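Local coordinates for amidase, hydantoinase/carbamoylase family (Burkholderia vietnamiensis, PDB 5I4M), which probably hydrolyses N-carbamoyl-L-amino acids as a dimeric, two-zinc amidase of the peptidase M20 family, at residues Q232-G243 with G300-P311. Sequence-based numbering, arbitrary orientation.
Sequences QGQRWYEITFTG and GRVFFTVDFRHP. With 3PG (3-phosphoglyceric acid), chain E.
One face of the R309 guanidinium carries the amide carbon CD of Q234, while the edge of the group faces D307 and the carboxylate of 3-phosphoglyceric acid. Beside it D307 OD2 sits over one face of the W236 indole, toward its rim. All four residues belong to an antiparallel strand pair, 233-242 with 301-310, in the M20 dimerisation domain, and they project from the sheet face on which the second subunit packs. Arginine suits its place because its flat, charged end serves two carboxylates at once: R309 NE reaches D307 OD1 (2.8 Å) and R309 NH2 reaches D307 OD2, both on syn lone pairs, and this side-on grip fixes the guanidinium's rotation. NH1 and NH2 are thus aimed at the ligand, R309 NH1 meeting ligand O2 at 2.8 Å and NH2 meeting O1. Q234 NE2 adds a weak bond to ligand O2 and also bonds Y346. A chi1 of -180° swings the D307 carboxylate away from its own backbone N, laying it alongside the W236 ring and against R309, which it helps to position as a second-shell residue.

The opposite face is largely apolar and lies against helices 259-276 and 313-334. There I239 CB rests over one face of the F304 ring, 4.0 Å from its centroid, and the branched isoleucine spreads CG2 and CD1 across the ring. Y237 CE1 lies 3.7 Å from F308 CD2, the two rings meeting obliquely, while the tyrosine hydroxyl bonds D320. Paired backbone bonds run the length of the strands, and at the far end G243 N donates to G300 O at 2.7 Å.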
loop_
_atom_site.group_PDB
_atom_site.type_symbol
_atom_site.label_atom_id
_atom_site.label_comp_id
_atom_site.label_asym_id
_atom_site.label_seq_id
_atom_site.Cartn_x
_atom_site.Cartn_y
_atom_site.Cartn_z
ATOM N N GLN A 232 -5.862 21.074 20.638
ATOM C CA GLN A 232 -4.979 20.109 21.268
ATOM C C GLN A 232 -3.677 20.000 20.478
ATOM O O GLN A 232 -3.581 20.431 19.331
ATOM C CB GLN A 232 -5.665 18.748 21.391
ATOM C CG GLN A 232 -5.770 17.964 20.102
ATOM C CD GLN A 232 -6.306 16.562 20.350
ATOM O OE1 GLN A 232 -6.150 16.017 21.445
ATOM N NE2 GLN A 232 -6.954 15.987 19.348
ATOM N N GLY A 233 -2.648 19.434 21.122
ATOM C CA GLY A 233 -1.362 19.271 20.470
ATOM C C GLY A 233 -1.282 17.976 19.675
ATOM O O GLY A 233 -2.088 17.065 19.865
ATOM N N GLN A 234 -0.287 17.906 18.786
ATOM C CA GLN A 234 -0.103 16.742 17.927
ATOM C C GLN A 234 1.376 16.413 17.782
ATOM O O GLN A 234 2.237 17.297 17.833
ATOM C CB GLN A 234 -0.675 16.963 16.524
ATOM C CG GLN A 234 -2.116 17.442 16.486
ATOM C CD GLN A 234 -2.743 17.213 15.120
ATOM O OE1 GLN A 234 -2.684 16.113 14.588
ATOM N NE2 GLN A 234 -3.327 18.258 14.545
ATOM N N ARG A 235 1.651 15.127 17.591
ATOM C CA ARG A 235 2.951 14.631 17.164
ATOM C C ARG A 235 2.696 13.622 16.056
ATOM O O ARG A 235 1.913 12.691 16.249
ATOM C CB ARG A 235 3.716 13.964 18.325
ATOM C CG ARG A 235 4.242 14.929 19.414
ATOM C CD ARG A 235 4.863 14.146 20.585
ATOM N NE ARG A 235 5.282 15.005 21.693
ATOM C CZ ARG A 235 6.546 15.294 21.977
ATOM N NH1 ARG A 235 7.522 14.789 21.228
ATOM N NH2 ARG A 235 6.837 16.078 23.018
ATOM N N TRP A 236 3.336 13.813 14.900
ATOM C CA TRP A 236 3.262 12.872 13.789
ATOM C C TRP A 236 4.628 12.247 13.537
ATOM O O TRP A 236 5.664 12.901 13.690
ATOM C CB TRP A 236 2.807 13.548 12.492
ATOM C CG TRP A 236 1.410 14.102 12.483
ATOM C CD1 TRP A 236 0.571 14.275 13.546
ATOM C CD2 TRP A 236 0.703 14.563 11.328
ATOM N NE1 TRP A 236 -0.627 14.821 13.121
ATOM C CE2 TRP A 236 -0.567 15.003 11.761
ATOM C CE3 TRP A 236 1.024 14.638 9.964
ATOM C CZ2 TRP A 236 -1.522 15.518 10.874
ATOM C CZ3 TRP A 236 0.075 15.138 9.085
ATOM C CH2 TRP A 236 -1.182 15.572 9.543
ATOM N N TYR A 237 4.613 10.989 13.099
ATOM C CA TYR A 237 5.836 10.221 12.907
ATOM C C TYR A 237 5.805 9.512 11.565
ATOM O O TYR A 237 4.737 9.214 11.025
ATOM C CB TYR A 237 6.023 9.150 13.994
ATOM C CG TYR A 237 5.939 9.667 15.399
ATOM C CD1 TYR A 237 4.707 9.927 15.992
ATOM C CD2 TYR A 237 7.086 9.881 16.145
ATOM C CE1 TYR A 237 4.625 10.400 17.283
ATOM C CE2 TYR A 237 7.012 10.346 17.448
ATOM C CZ TYR A 237 5.776 10.603 18.007
ATOM O OH TYR A 237 5.693 11.071 19.299
ATOM N N GLU A 238 7.004 9.217 11.059
ATOM C CA GLU A 238 7.222 8.302 9.950
ATOM C C GLU A 238 8.178 7.214 10.418
ATOM O O GLU A 238 9.240 7.513 10.977
ATOM C CB GLU A 238 7.793 9.032 8.727
ATOM C CG GLU A 238 6.776 9.963 8.052
ATOM C CD GLU A 238 7.318 10.686 6.824
ATOM O OE1 GLU A 238 6.517 11.364 6.141
ATOM O OE2 GLU A 238 8.528 10.573 6.533
ATOM N N ILE A 239 7.800 5.959 10.208
ATOM C CA ILE A 239 8.610 4.826 10.641
ATOM C C ILE A 239 8.795 3.898 9.453
ATOM O O ILE A 239 7.820 3.547 8.779
ATOM C CB ILE A 239 7.955 4.067 11.810
ATOM C CG1 ILE A 239 7.840 4.977 13.030
ATOM C CG2 ILE A 239 8.788 2.841 12.170
ATOM C CD1 ILE A 239 7.022 4.379 14.171
ATOM N N THR A 240 10.038 3.509 9.187
ATOM C CA THR A 240 10.306 2.430 8.244
ATOM C C THR A 240 10.974 1.297 9.011
ATOM O O THR A 240 11.995 1.513 9.671
ATOM C CB THR A 240 11.191 2.898 7.085
ATOM O OG1 THR A 240 10.507 3.908 6.331
ATOM C CG2 THR A 240 11.517 1.727 6.161
ATOM N N PHE A 241 10.368 0.113 8.963
ATOM C CA PHE A 241 11.008 -1.116 9.415
ATOM C C PHE A 241 11.667 -1.789 8.220
ATOM O O PHE A 241 11.048 -1.919 7.159
ATOM C CB PHE A 241 9.989 -2.095 10.005
ATOM C CG PHE A 241 9.614 -1.833 11.431
ATOM C CD1 PHE A 241 10.537 -1.352 12.337
ATOM C CD2 PHE A 241 8.333 -2.121 11.871
ATOM C CE1 PHE A 241 10.180 -1.137 13.668
ATOM C CE2 PHE A 241 7.971 -1.908 13.186
ATOM C CZ PHE A 241 8.902 -1.412 14.086
ATOM N N THR A 242 12.897 -2.256 8.398
ATOM C CA THR A 242 13.556 -3.063 7.377
ATOM C C THR A 242 13.873 -4.436 7.954
ATOM O O THR A 242 14.541 -4.541 8.990
ATOM C CB THR A 242 14.822 -2.384 6.864
ATOM O OG1 THR A 242 14.494 -1.078 6.365
ATOM C CG2 THR A 242 15.424 -3.218 5.731
ATOM N N GLY A 243 13.365 -5.480 7.300
ATOM C CA GLY A 243 13.719 -6.846 7.636
ATOM C C GLY A 243 14.412 -7.496 6.458
ATOM O O GLY A 243 15.352 -6.929 5.901
ATOM N N GLY A 300 9.848 -7.197 3.317
ATOM C CA GLY A 300 11.187 -6.852 3.757
ATOM C C GLY A 300 11.316 -5.408 4.193
ATOM O O GLY A 300 12.303 -5.041 4.836
ATOM N N ARG A 301 10.327 -4.575 3.864
ATOM C CA ARG A 301 10.359 -3.168 4.246
ATOM C C ARG A 301 8.931 -2.658 4.365
ATOM O O ARG A 301 8.113 -2.900 3.477
ATOM C CB ARG A 301 11.144 -2.337 3.220
ATOM C CG ARG A 301 11.455 -0.918 3.673
ATOM C CD ARG A 301 12.305 -0.156 2.652
ATOM N NE ARG A 301 11.547 0.256 1.469
ATOM C CZ ARG A 301 11.721 -0.243 0.246
ATOM N NH1 ARG A 301 12.634 -1.182 0.024
ATOM N NH2 ARG A 301 10.979 0.201 -0.762
ATOM N N VAL A 302 8.621 -1.965 5.456
ATOM C CA VAL A 302 7.299 -1.356 5.591
ATOM C C VAL A 302 7.474 0.059 6.123
ATOM O O VAL A 302 8.129 0.270 7.152
ATOM C CB VAL A 302 6.349 -2.164 6.497
ATOM C CG1 VAL A 302 5.004 -1.421 6.631
ATOM C CG2 VAL A 302 6.126 -3.576 5.930
ATOM N N PHE A 303 6.896 1.019 5.412
ATOM C CA PHE A 303 6.796 2.407 5.850
ATOM C C PHE A 303 5.401 2.631 6.412
ATOM O O PHE A 303 4.416 2.161 5.834
ATOM C CB PHE A 303 7.043 3.352 4.667
ATOM C CG PHE A 303 6.663 4.794 4.926
ATOM C CD1 PHE A 303 5.371 5.245 4.674
ATOM C CD2 PHE A 303 7.606 5.697 5.387
ATOM C CE1 PHE A 303 5.017 6.579 4.905
ATOM C CE2 PHE A 303 7.268 7.031 5.608
ATOM C CZ PHE A 303 5.970 7.469 5.367
ATOM N N PHE A 304 5.308 3.357 7.529
ATOM C CA PHE A 304 3.984 3.708 8.036
ATOM C C PHE A 304 4.082 4.962 8.895
ATOM O O PHE A 304 5.171 5.395 9.287
ATOM C CB PHE A 304 3.336 2.549 8.805
ATOM C CG PHE A 304 4.109 2.107 10.016
ATOM C CD1 PHE A 304 5.182 1.238 9.890
ATOM C CD2 PHE A 304 3.757 2.553 11.268
ATOM C CE1 PHE A 304 5.896 0.828 11.007
ATOM C CE2 PHE A 304 4.468 2.150 12.385
ATOM C CZ PHE A 304 5.538 1.290 12.248
ATOM N N THR A 305 2.917 5.546 9.169
ATOM C CA THR A 305 2.815 6.800 9.903
ATOM C C THR A 305 2.168 6.573 11.258
ATOM O O THR A 305 1.401 5.623 11.455
ATOM C CB THR A 305 1.999 7.839 9.124
ATOM O OG1 THR A 305 0.670 7.344 8.896
ATOM C CG2 THR A 305 2.662 8.131 7.785
ATOM N N VAL A 306 2.485 7.456 12.197
ATOM C CA VAL A 306 1.815 7.472 13.489
ATOM C C VAL A 306 1.319 8.879 13.746
ATOM O O VAL A 306 2.016 9.857 13.456
ATOM C CB VAL A 306 2.735 6.995 14.625
ATOM C CG1 VAL A 306 1.995 7.044 15.957
ATOM C CG2 VAL A 306 3.196 5.596 14.338
ATOM N N ASP A 307 0.093 8.973 14.254
ATOM C CA ASP A 307 -0.597 10.227 14.533
ATOM C C ASP A 307 -0.992 10.173 16.001
ATOM O O ASP A 307 -1.784 9.309 16.392
ATOM C CB ASP A 307 -1.822 10.361 13.616
ATOM C CG ASP A 307 -2.609 11.653 13.826
ATOM O OD1 ASP A 307 -3.018 11.963 14.964
ATOM O OD2 ASP A 307 -2.848 12.339 12.812
ATOM N N PHE A 308 -0.411 11.059 16.813
ATOM C CA PHE A 308 -0.704 11.159 18.241
ATOM C C PHE A 308 -1.238 12.550 18.548
ATOM O O PHE A 308 -0.696 13.546 18.065
ATOM C CB PHE A 308 0.551 10.975 19.114
ATOM C CG PHE A 308 0.965 9.539 19.379
ATOM C CD1 PHE A 308 0.103 8.473 19.199
ATOM C CD2 PHE A 308 2.241 9.287 19.864
ATOM C CE1 PHE A 308 0.518 7.175 19.484
ATOM C CE2 PHE A 308 2.663 7.992 20.153
ATOM C CZ PHE A 308 1.807 6.936 19.965
ATOM N N ARG A 309 -2.268 12.633 19.394
ATOM C CA ARG A 309 -2.795 13.930 19.813
ATOM C C ARG A 309 -3.241 13.858 21.267
ATOM O O ARG A 309 -3.734 12.822 21.724
ATOM C CB ARG A 309 -3.992 14.366 18.948
ATOM C CG ARG A 309 -3.807 14.027 17.479
ATOM C CD ARG A 309 -4.965 14.525 16.633
ATOM N NE ARG A 309 -4.740 14.123 15.252
ATOM C CZ ARG A 309 -5.198 14.784 14.197
ATOM N NH1 ARG A 309 -5.933 15.881 14.366
ATOM N NH2 ARG A 309 -4.891 14.365 12.978
ATOM N N HIS A 310 -3.064 14.968 21.990
ATOM C CA HIS A 310 -3.627 15.089 23.332
ATOM C C HIS A 310 -3.710 16.563 23.697
ATOM O O HIS A 310 -2.867 17.357 23.254
ATOM C CB HIS A 310 -2.783 14.326 24.373
ATOM C CG HIS A 310 -3.523 14.027 25.640
ATOM N ND1 HIS A 310 -3.626 14.934 26.672
ATOM C CD2 HIS A 310 -4.216 12.930 26.031
ATOM C CE1 HIS A 310 -4.357 14.415 27.642
ATOM N NE2 HIS A 310 -4.727 13.198 27.279
ATOM N N PRO A 311 -4.704 16.963 24.497
ATOM C CA PRO A 311 -4.793 18.372 24.913
ATOM C C PRO A 311 -3.766 18.777 25.949
ATOM O O PRO A 311 -3.663 19.972 26.248
ATOM C CB PRO A 311 -6.207 18.478 25.497
ATOM C CG PRO A 311 -6.539 17.053 25.922
ATOM C CD PRO A 311 -5.917 16.205 24.858
HETATM C C1 3PG E . -5.352 17.411 11.258
HETATM O O1 3PG E . -5.328 16.218 10.904
HETATM O O2 3PG E . -5.804 17.779 12.364
HETATM C C2 3PG E . -4.810 18.435 10.303
HETATM O O3 3PG E . -4.462 19.639 11.009
HETATM C C3 3PG E . -5.882 18.747 9.285
HETATM O O1P 3PG E . -6.993 19.361 9.942
HETATM P P 3PG E . -8.432 19.448 9.166
HETATM O O2P 3PG E . -8.130 19.907 7.759
HETATM O O3P 3PG E . -8.955 18.019 9.215
HETATM O O4P 3PG E . -9.223 20.481 9.987
#